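AlyGC (Glaciecola chathamensis, PDB 5GKD) cleaves alginate as a polysaccharide lyase of family 6, probably by the beta-elimination chemistry common to such lyases. Local coordinates at residues G178-E183 with G628-T633; G567-A572 with D597-Y602. All coordinates share one frame; numbering follows the deposited sequence.

Contact 1: residues G178-E183 with G628-T633. With CA (calcium ion), chain E; PO4 (phosphate ion), chain H.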
loop_
_atom_site.group_PDB
_atom_site.type_symbol
_atom_site.label_atom_id
_atom_site.label_comp_id
_atom_site.label_asym_id
_atom_site.label_seq_id
_atom_site.Cartn_x
_atom_site.Cartn_y
_atom_site.Cartn_z
ATOM N N GLY A 178 1.394 17.093 3.400
ATOM C CA GLY A 178 0.660 16.234 4.298
ATOM C C GLY A 178 1.474 15.663 5.434
ATOM O O GLY A 178 1.042 14.681 6.049
ATOM N N SER A 179 2.627 16.239 5.725
ATOM C CA SER A 179 3.468 15.880 6.857
ATOM C C SER A 179 4.586 16.904 6.934
ATOM O O SER A 179 4.671 17.819 6.108
ATOM C CB SER A 179 4.047 14.471 6.734
ATOM O OG SER A 179 5.255 14.476 6.008
ATOM N N ASN A 180 5.456 16.734 7.919
ATOM C CA ASN A 180 6.702 17.478 7.935
ATOM C C ASN A 180 7.575 17.083 6.742
ATOM O O ASN A 180 7.409 16.027 6.137
ATOM C CB ASN A 180 7.449 17.243 9.247
ATOM C CG ASN A 180 8.462 18.348 9.555
ATOM O OD1 ASN A 180 9.311 18.199 10.427
ATOM N ND2 ASN A 180 8.360 19.452 8.852
ATOM N N GLY A 181 8.490 17.971 6.381
ATOM C CA GLY A 181 9.431 17.720 5.311
ATOM C C GLY A 181 9.083 18.307 3.963
ATOM O O GLY A 181 9.567 17.795 2.951
ATOM N N GLY A 182 8.279 19.367 3.913
ATOM C CA GLY A 182 7.908 19.965 2.641
ATOM C C GLY A 182 8.477 21.348 2.404
ATOM O O GLY A 182 7.863 22.167 1.718
ATOM N N GLU A 183 9.646 21.619 2.977
ATOM C CA GLU A 183 10.238 22.950 2.910
ATOM C C GLU A 183 10.668 23.281 1.484
ATOM O O GLU A 183 11.012 22.402 0.696
ATOM C CB GLU A 183 11.447 23.047 3.845
ATOM C CG GLU A 183 11.161 22.772 5.308
ATOM C CD GLU A 183 11.362 21.313 5.694
ATOM O OE1 GLU A 183 11.422 20.467 4.794
ATOM O OE2 GLU A 183 11.481 21.017 6.898
ATOM N N GLY A 628 1.412 10.875 16.091
ATOM C CA GLY A 628 2.703 11.390 16.453
ATOM C C GLY A 628 2.619 12.784 17.042
ATOM O O GLY A 628 1.570 13.269 17.463
ATOM N N THR A 629 3.769 13.438 17.055
ATOM C CA THR A 629 3.956 14.679 17.784
ATOM C C THR A 629 4.461 15.787 16.868
ATOM O O THR A 629 5.096 16.730 17.332
ATOM C CB THR A 629 4.909 14.457 18.960
ATOM O OG1 THR A 629 6.145 13.945 18.477
ATOM C CG2 THR A 629 4.346 13.427 19.914
ATOM N N ASP A 630 4.170 15.700 15.578
ATOM C CA ASP A 630 4.602 16.741 14.654
ATOM C C ASP A 630 3.768 18.007 14.808
ATOM O O ASP A 630 2.548 17.963 14.978
ATOM C CB ASP A 630 4.523 16.246 13.213
ATOM C CG ASP A 630 4.896 17.315 12.216
ATOM O OD1 ASP A 630 6.100 17.601 12.114
ATOM O OD2 ASP A 630 3.997 17.869 11.537
ATOM N N GLU A 631 4.432 19.139 14.719
ATOM C CA GLU A 631 3.767 20.433 14.729
ATOM C C GLU A 631 4.103 21.228 13.473
ATOM O O GLU A 631 4.217 22.451 13.503
ATOM C CB GLU A 631 4.130 21.219 15.986
ATOM C CG GLU A 631 3.758 20.510 17.280
ATOM C CD GLU A 631 4.269 21.240 18.513
ATOM O OE1 GLU A 631 5.416 20.966 18.924
ATOM O OE2 GLU A 631 3.523 22.087 19.060
ATOM N N SER A 632 4.234 20.544 12.344
ATOM C CA SER A 632 4.659 21.181 11.113
ATOM C C SER A 632 3.540 21.446 10.127
ATOM O O SER A 632 3.825 21.922 9.022
ATOM C CB SER A 632 5.725 20.327 10.437
ATOM O OG SER A 632 6.798 20.109 11.312
ATOM N N THR A 633 2.290 21.149 10.478
ATOM C CA THR A 633 1.175 21.177 9.534
ATOM C C THR A 633 -0.029 21.857 10.183
ATOM O O THR A 633 -0.017 22.192 11.367
ATOM C CB THR A 633 0.805 19.758 9.070
ATOM O OG1 THR A 633 0.463 18.962 10.208
ATOM C CG2 THR A 633 1.971 19.103 8.358
HETATM CA CA CA E . 9.695 21.539 8.688
HETATM P P PO4 H . 11.873 21.007 11.458
HETATM O O1 PO4 H . 12.404 22.335 10.988
HETATM O O2 PO4 H . 11.187 20.392 10.302
HETATM O O3 PO4 H . 10.903 21.223 12.650
HETATM O O4 PO4 H . 13.081 20.142 11.731
HETATM O O HOH W 1 8.376 21.941 10.764
#
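Asn180 meets Asp630 and Ser632 in a loop-to-loop contact between the two parallel beta-helices of the chain, right beside the calcium site. Segment 178-183 precedes strand 185-188 of the first beta-helix, and segment 628-633 follows strand 622-625 of the second beta-helix. The first loop carries two calcium ligands. Glu183 bends at chi2 (92°) to bring OE2 to the metal at 2.6 Å, and Glu212 and Glu214 join it there. The Asn180 amide is modelled with ND2 at 2.5 Å from the calcium; an oxygen would be the more natural ligand, so the assignment of its two ends is doubtful. From the other loop, Ser632 OG comes up against this amide, 3.0 Å from Asn180 CG. Asp630 lies alongside the base of the same side chain, with OD1 3.2 Å from Asn180 CB. Asp630 also shapes its own loop: OD2 accepts from Ser632 N at 2.8 Å, an Asx turn, while OD1 takes the Ser632 hydroxyl on its syn side at 2.7 Å. With an alanine in place of Asp630 both acceptors and the Asx turn are gone, and the Ser632 hydroxyl would probably be freer to turn away from Asn180. Further along, Thr633 rests its CG2 methyl on the Ser179 backbone, 3.7 Å from Ser179 C. Ser632 OG also accepts from water 1, which lies 2.5 Å from the calcium and donates to a phosphate, probably from the crystallisation liquor, that is also on the metal. In this second-shell arrangement Asp630 directs the Ser632 hydroxyl, consistent with Ser632 positioning the metal-bound water and linking the second beta-helix to a site built from the first.

Contact 2: residues G567-A572 with D597-Y602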
loop_
_atom_site.group_PDB
_atom_site.type_symbol
_atom_site.label_atom_id
_atom_site.label_comp_id
_atom_site.label_asym_id
_atom_site.label_seq_id
_atom_site.Cartn_x
_atom_site.Cartn_y
_atom_site.Cartn_z
ATOM N N GLY A 567 -6.470 5.347 -0.173
ATOM C CA GLY A 567 -5.273 4.535 -0.259
ATOM C C GLY A 567 -4.214 4.976 0.731
ATOM O O GLY A 567 -4.156 6.134 1.150
ATOM N N ASN A 568 -3.376 4.025 1.130
ATOM C CA ASN A 568 -2.234 4.354 1.977
ATOM C C ASN A 568 -1.386 5.450 1.335
ATOM O O ASN A 568 -1.103 5.417 0.138
ATOM C CB ASN A 568 -1.395 3.101 2.239
ATOM C CG ASN A 568 -2.011 2.198 3.305
ATOM O OD1 ASN A 568 -1.723 2.346 4.491
ATOM N ND2 ASN A 568 -2.856 1.269 2.889
ATOM N N ARG A 569 -1.016 6.444 2.136
ATOM C CA ARG A 569 -0.191 7.567 1.706
ATOM C C ARG A 569 -0.882 8.436 0.657
ATOM O O ARG A 569 -0.215 9.153 -0.073
ATOM C CB ARG A 569 1.176 7.093 1.184
ATOM C CG ARG A 569 1.999 6.281 2.194
ATOM C CD ARG A 569 2.218 7.080 3.477
ATOM N NE ARG A 569 3.422 6.697 4.194
ATOM C CZ ARG A 569 3.480 6.408 5.489
ATOM N NH1 ARG A 569 2.388 6.466 6.240
ATOM N NH2 ARG A 569 4.648 6.084 6.035
ATOM N N SER A 570 -2.207 8.377 0.547
ATOM C CA SER A 570 -2.943 9.266 -0.338
ATOM C C SER A 570 -3.292 10.548 0.409
ATOM O O SER A 570 -3.309 10.583 1.639
ATOM C CB SER A 570 -4.217 8.593 -0.871
ATOM O OG SER A 570 -5.182 8.393 0.158
ATOM N N PHE A 571 -3.567 11.613 -0.344
ATOM C CA PHE A 571 -3.831 12.901 0.298
ATOM C C PHE A 571 -4.852 13.701 -0.501
ATOM O O PHE A 571 -4.607 14.054 -1.659
ATOM C CB PHE A 571 -2.546 13.712 0.488
ATOM C CG PHE A 571 -2.740 14.942 1.356
ATOM C CD1 PHE A 571 -2.631 14.856 2.738
ATOM C CD2 PHE A 571 -3.070 16.174 0.789
ATOM C CE1 PHE A 571 -2.837 15.973 3.534
ATOM C CE2 PHE A 571 -3.262 17.287 1.583
ATOM C CZ PHE A 571 -3.146 17.190 2.952
ATOM N N ALA A 572 -5.996 13.984 0.123
ATOM C CA ALA A 572 -7.008 14.857 -0.453
ATOM C C ALA A 572 -6.779 16.301 -0.010
ATOM O O ALA A 572 -6.863 16.610 1.181
ATOM C CB ALA A 572 -8.409 14.399 -0.047
ATOM N N ASP A 597 1.378 4.749 11.362
ATOM C CA ASP A 597 2.762 4.668 11.799
ATOM C C ASP A 597 3.245 5.944 12.499
ATOM O O ASP A 597 4.428 6.051 12.814
ATOM C CB ASP A 597 3.662 4.317 10.616
ATOM C CG ASP A 597 3.501 5.257 9.455
ATOM O OD1 ASP A 597 2.531 6.045 9.418
ATOM O OD2 ASP A 597 4.357 5.202 8.556
ATOM N N ASP A 598 2.356 6.900 12.753
ATOM C CA ASP A 598 2.611 8.023 13.673
ATOM C C ASP A 598 3.862 8.828 13.301
ATOM O O ASP A 598 4.631 9.243 14.169
ATOM C CB ASP A 598 2.697 7.538 15.127
ATOM C CG ASP A 598 1.352 7.055 15.660
ATOM O OD1 ASP A 598 0.370 7.096 14.900
ATOM O OD2 ASP A 598 1.271 6.659 16.842
ATOM N N LEU A 599 4.054 9.074 12.005
ATOM C CA LEU A 599 5.116 9.943 11.519
ATOM C C LEU A 599 4.598 11.330 11.154
ATOM O O LEU A 599 5.260 12.056 10.403
ATOM C CB LEU A 599 5.807 9.314 10.309
ATOM C CG LEU A 599 6.326 7.895 10.518
ATOM C CD1 LEU A 599 6.892 7.353 9.222
ATOM C CD2 LEU A 599 7.382 7.875 11.598
ATOM N N GLY A 600 3.420 11.703 11.643
ATOM C CA GLY A 600 2.863 13.002 11.316
ATOM C C GLY A 600 2.162 13.098 9.976
ATOM O O GLY A 600 1.744 14.202 9.598
ATOM N N ILE A 601 1.996 11.971 9.251
ATOM C CA ILE A 601 1.379 11.940 7.932
ATOM C C ILE A 601 -0.137 11.793 8.085
ATOM O O ILE A 601 -0.628 11.135 9.009
ATOM C CB ILE A 601 1.987 10.795 7.086
ATOM C CG1 ILE A 601 3.512 10.941 6.980
ATOM C CG2 ILE A 601 1.411 10.793 5.699
ATOM C CD1 ILE A 601 4.196 9.751 6.375
ATOM N N TYR A 602 -0.900 12.395 7.173
ATOM C CA TYR A 602 -2.354 12.269 7.227
ATOM C C TYR A 602 -2.917 12.281 5.806
ATOM O O TYR A 602 -2.181 12.440 4.830
ATOM C CB TYR A 602 -2.979 13.346 8.141
ATOM C CG TYR A 602 -2.685 14.800 7.837
ATOM C CD1 TYR A 602 -1.474 15.393 8.213
ATOM C CD2 TYR A 602 -3.645 15.612 7.240
ATOM C CE1 TYR A 602 -1.236 16.750 7.985
ATOM C CE2 TYR A 602 -3.410 16.963 6.998
ATOM C CZ TYR A 602 -2.212 17.520 7.372
ATOM O OH TYR A 602 -1.996 18.844 7.126
HETATM O O HOH W 2 -0.819 10.178 3.109
#
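Asp597, the first residue of the second segment, receives Arg569 end-on in a two-pronged salt bridge. Arg569 NH2 reaches the syn lone pair of Asp597 OD2 at 2.7 Å, and Arg569 NH1 makes a nearly straight bond to Asp597 OD1 at 3.2 Å. Both oxygens lie close to the guanidinium plane, although the two flat groups are turned 31° against each other. A bend at chi2 (-57°) swings the arginine across from a type II beta turn, Gly567 to Ser570, which Ser570 closes by giving both N and OG to Gly567 O. Glu595 is a second carboxylate partner for Arg569 NH1. Next comes Leu599, whose CD1 approaches the guanidinium obliquely; its side chain also packs on His559 of the second subunit. Ile601 does more, setting its CD1 methyl over the centre of one guanidinium face, 3.5 Å from Arg569 CZ, with the two side chains crossing at about a right angle. At Tyr602 the contact turns aromatic. The edge of Phe571 is directed at the face of the tyrosine ring in an offset edge-to-face pair, centroids 5.5 Å apart and planes at 68°, and Phe571 CE1 comes within 3.6 Å of Tyr602 CE2. The carbonyl of the same tyrosine meets the rim of the phenylalanine, Tyr602 O lying in the ring plane 3.2 Å from Phe571 CD1. Water 2 donates to this oxygen and to Ser570 O, spanning the two backbones, while Tyr602 OH is anchored outside by Glu605 and the Gly635 amide. Loops from successive coils of the second beta-helix are joined in two ways: the salt bridge limits rotation of the guanidinium, with a methyl over one face, while an edge-to-face ring pair and a shared water join the other end.

How the contacts relate
From the N terminus the chain first lays down 178-183, a loop of the first beta-helix, and meets it again at 628-633, so contact 1 closes a loop of 444 residues that takes in the change from one beta-helix to the other. Contact 2 falls wholly within that span and closes a short loop of 24 residues, between neighbouring coils of the second beta-helix; the two nest and do not cross. Their centres lie 11 Å apart and they touch: Gly178 O is probably hydrogen-bonded to Tyr602 N, Ser179 packs on Ile601, and Thr633 lies against Tyr602 OH. Contact 2 thereby supplies part of the surface against which loop 178-183 packs.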